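Local coordinates for protein VP5 (Halorubrum pleomorphic virus 6, PDB 6QGL) that is a viral envelope protein, probably the one that fuses the virion membrane with that of its archaeal host, at residues Arg128-Met133 and Gln225-Ser230. Numbering follows the deposited sequence.
Sequences RELEAM and QYMKFS
With chi1 at 84°, the CG of Y226 sits between the backbone N and the carbonyl carbon, and the phenol reaches lengthwise toward the helical segment 128-133, where its hydroxyl meets L130 and M133. In L130, chi1 of 178° carries CG toward segment 225-230, and the second torsion (58°) turns CD1 to Y226 and CD2 to M227. L130 CD1 lies 3.6 Å from Y226 OH, while L130 CD2 touches M227 SD at 3.5 Å and packs more loosely on the methyl CE of the same methionine. The L130 and M227 side chains run roughly at right angles, so the thioether is met by a branch end rather than along a chain. M133 brings its methyl CE to 3.6 Å from Y226 OH, the two side chains arriving from opposite directions. M227 CG lies 3.9 Å above one face of the Y226 ring, offset toward the rim, so the adjacent Y226 and M227 pack on each other as they face the helix.

No direct hydrogen bond joins the segments; a water does so instead. The water oxygen lies in the ring plane at the phenol edge, 3.0 Å from Y226 OH, whose proton it accepts, and donates to E129 OE1 (2.7 Å). The tyrosine hydroxyl thus has a polar partner among its hydrocarbon neighbours, and E129 OE1 also forms a salt bridge with R57, which would be expected to stabilise the carboxylate's negative charge.

The contact fastens helix 97-140 to the end of the hairpin 219-221/224-226, just where the chain turns into helix 229-257. Helix 43-66 borders it through V54, which touches both M133 and Y226, and F186 of strand 180-189 packs against L130 and M227.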
loop_
_atom_site.group_PDB
_atom_site.type_symbol
_atom_site.label_atom_id
_atom_site.label_comp_id
_atom_site.label_asym_id
_atom_site.label_seq_id
_atom_site.Cartn_x
_atom_site.Cartn_y
_atom_site.Cartn_z
ATOM N N ARG A 128 17.301 -4.983 6.372
ATOM C CA ARG A 128 18.311 -5.893 5.805
ATOM C C ARG A 128 18.818 -5.355 4.480
ATOM O O ARG A 128 20.000 -5.511 4.178
ATOM C CB ARG A 128 17.743 -7.300 5.564
ATOM C CG ARG A 128 17.842 -8.212 6.761
ATOM C CD ARG A 128 17.779 -9.697 6.407
ATOM N NE ARG A 128 16.488 -10.172 5.883
ATOM C CZ ARG A 128 15.447 -10.516 6.633
ATOM N NH1 ARG A 128 14.316 -10.907 6.067
ATOM N NH2 ARG A 128 15.517 -10.432 7.953
ATOM N N GLU A 129 17.910 -4.750 3.680
ATOM C CA GLU A 129 18.216 -4.153 2.382
ATOM C C GLU A 129 19.170 -2.985 2.572
ATOM O O GLU A 129 20.170 -2.922 1.863
ATOM C CB GLU A 129 16.933 -3.703 1.667
ATOM C CG GLU A 129 17.144 -3.148 0.269
ATOM C CD GLU A 129 15.871 -2.660 -0.390
ATOM O OE1 GLU A 129 15.230 -1.738 0.166
ATOM O OE2 GLU A 129 15.513 -3.200 -1.461
ATOM N N LEU A 130 18.888 -2.089 3.548
ATOM C CA LEU A 130 19.757 -0.949 3.846
ATOM C C LEU A 130 21.175 -1.425 4.149
ATOM O O LEU A 130 22.120 -0.853 3.613
ATOM C CB LEU A 130 19.205 -0.064 4.983
ATOM C CG LEU A 130 20.069 1.143 5.414
ATOM C CD1 LEU A 130 20.343 2.097 4.253
ATOM C CD2 LEU A 130 19.432 1.889 6.549
ATOM N N GLU A 131 21.311 -2.507 4.946
ATOM C CA GLU A 131 22.603 -3.108 5.271
ATOM C C GLU A 131 23.299 -3.627 4.012
ATOM O O GLU A 131 24.498 -3.392 3.846
ATOM C CB GLU A 131 22.444 -4.230 6.312
ATOM C CG GLU A 131 23.763 -4.827 6.796
ATOM C CD GLU A 131 24.724 -3.886 7.503
ATOM O OE1 GLU A 131 24.297 -2.784 7.912
ATOM O OE2 GLU A 131 25.911 -4.253 7.655
ATOM N N ALA A 132 22.545 -4.308 3.121
ATOM C CA ALA A 132 23.070 -4.842 1.860
ATOM C C ALA A 132 23.535 -3.704 0.945
ATOM O O ALA A 132 24.566 -3.839 0.283
ATOM C CB ALA A 132 22.020 -5.691 1.160
ATOM N N MET A 133 22.789 -2.577 0.940
ATOM C CA MET A 133 23.105 -1.374 0.164
ATOM C C MET A 133 24.351 -0.701 0.744
ATOM O O MET A 133 25.222 -0.277 -0.014
ATOM C CB MET A 133 21.913 -0.402 0.140
ATOM C CG MET A 133 20.737 -0.905 -0.675
ATOM S SD MET A 133 19.535 0.380 -1.102
ATOM C CE MET A 133 18.655 0.543 0.437
ATOM N N GLN A 225 12.837 10.447 2.291
ATOM C CA GLN A 225 12.828 10.083 3.705
ATOM C C GLN A 225 12.052 8.783 3.849
ATOM O O GLN A 225 10.899 8.714 3.428
ATOM C CB GLN A 225 12.174 11.180 4.569
ATOM C CG GLN A 225 12.958 12.488 4.648
ATOM C CD GLN A 225 12.258 13.598 5.412
ATOM O OE1 GLN A 225 12.799 14.694 5.570
ATOM N NE2 GLN A 225 11.047 13.362 5.903
ATOM N N TYR A 226 12.684 7.746 4.410
ATOM C CA TYR A 226 12.036 6.452 4.632
ATOM C C TYR A 226 12.489 5.863 5.964
ATOM O O TYR A 226 13.271 6.512 6.661
ATOM C CB TYR A 226 12.203 5.500 3.420
ATOM C CG TYR A 226 13.485 4.695 3.356
ATOM C CD1 TYR A 226 14.727 5.319 3.267
ATOM C CD2 TYR A 226 13.448 3.304 3.275
ATOM C CE1 TYR A 226 15.905 4.580 3.177
ATOM C CE2 TYR A 226 14.619 2.555 3.172
ATOM C CZ TYR A 226 15.845 3.197 3.123
ATOM O OH TYR A 226 16.999 2.456 3.021
ATOM N N MET A 227 11.954 4.674 6.353
ATOM C CA MET A 227 12.215 4.004 7.637
ATOM C C MET A 227 11.760 4.902 8.793
ATOM O O MET A 227 12.353 4.862 9.872
ATOM C CB MET A 227 13.709 3.694 7.812
ATOM C CG MET A 227 14.193 2.491 7.080
ATOM S SD MET A 227 15.999 2.476 7.162
ATOM C CE MET A 227 16.257 1.998 8.875
ATOM N N LYS A 228 10.738 5.744 8.547
ATOM C CA LYS A 228 10.210 6.700 9.513
ATOM C C LYS A 228 9.593 5.991 10.702
ATOM O O LYS A 228 8.651 5.212 10.532
ATOM C CB LYS A 228 9.173 7.617 8.846
ATOM C CG LYS A 228 9.763 8.794 8.083
ATOM C CD LYS A 228 8.737 9.401 7.161
ATOM C CE LYS A 228 8.960 10.863 6.905
ATOM N NZ LYS A 228 7.936 11.405 5.974
ATOM N N PHE A 229 10.136 6.244 11.908
ATOM C CA PHE A 229 9.601 5.648 13.129
ATOM C C PHE A 229 8.152 6.078 13.336
ATOM O O PHE A 229 7.335 5.246 13.700
ATOM C CB PHE A 229 10.454 5.994 14.360
ATOM C CG PHE A 229 9.820 5.580 15.670
ATOM C CD1 PHE A 229 9.888 4.261 16.107
ATOM C CD2 PHE A 229 9.128 6.501 16.448
ATOM C CE1 PHE A 229 9.289 3.875 17.306
ATOM C CE2 PHE A 229 8.528 6.114 17.650
ATOM C CZ PHE A 229 8.631 4.808 18.081
ATOM N N SER A 230 7.837 7.365 13.093
ATOM C CA SER A 230 6.487 7.912 13.230
ATOM C C SER A 230 5.471 7.162 12.352
ATOM O O SER A 230 4.350 6.932 12.798
ATOM C CB SER A 230 6.475 9.406 12.921
ATOM O OG SER A 230 6.681 9.666 11.543
HETATM O O HOH W 1 15.946 -0.286 2.351
#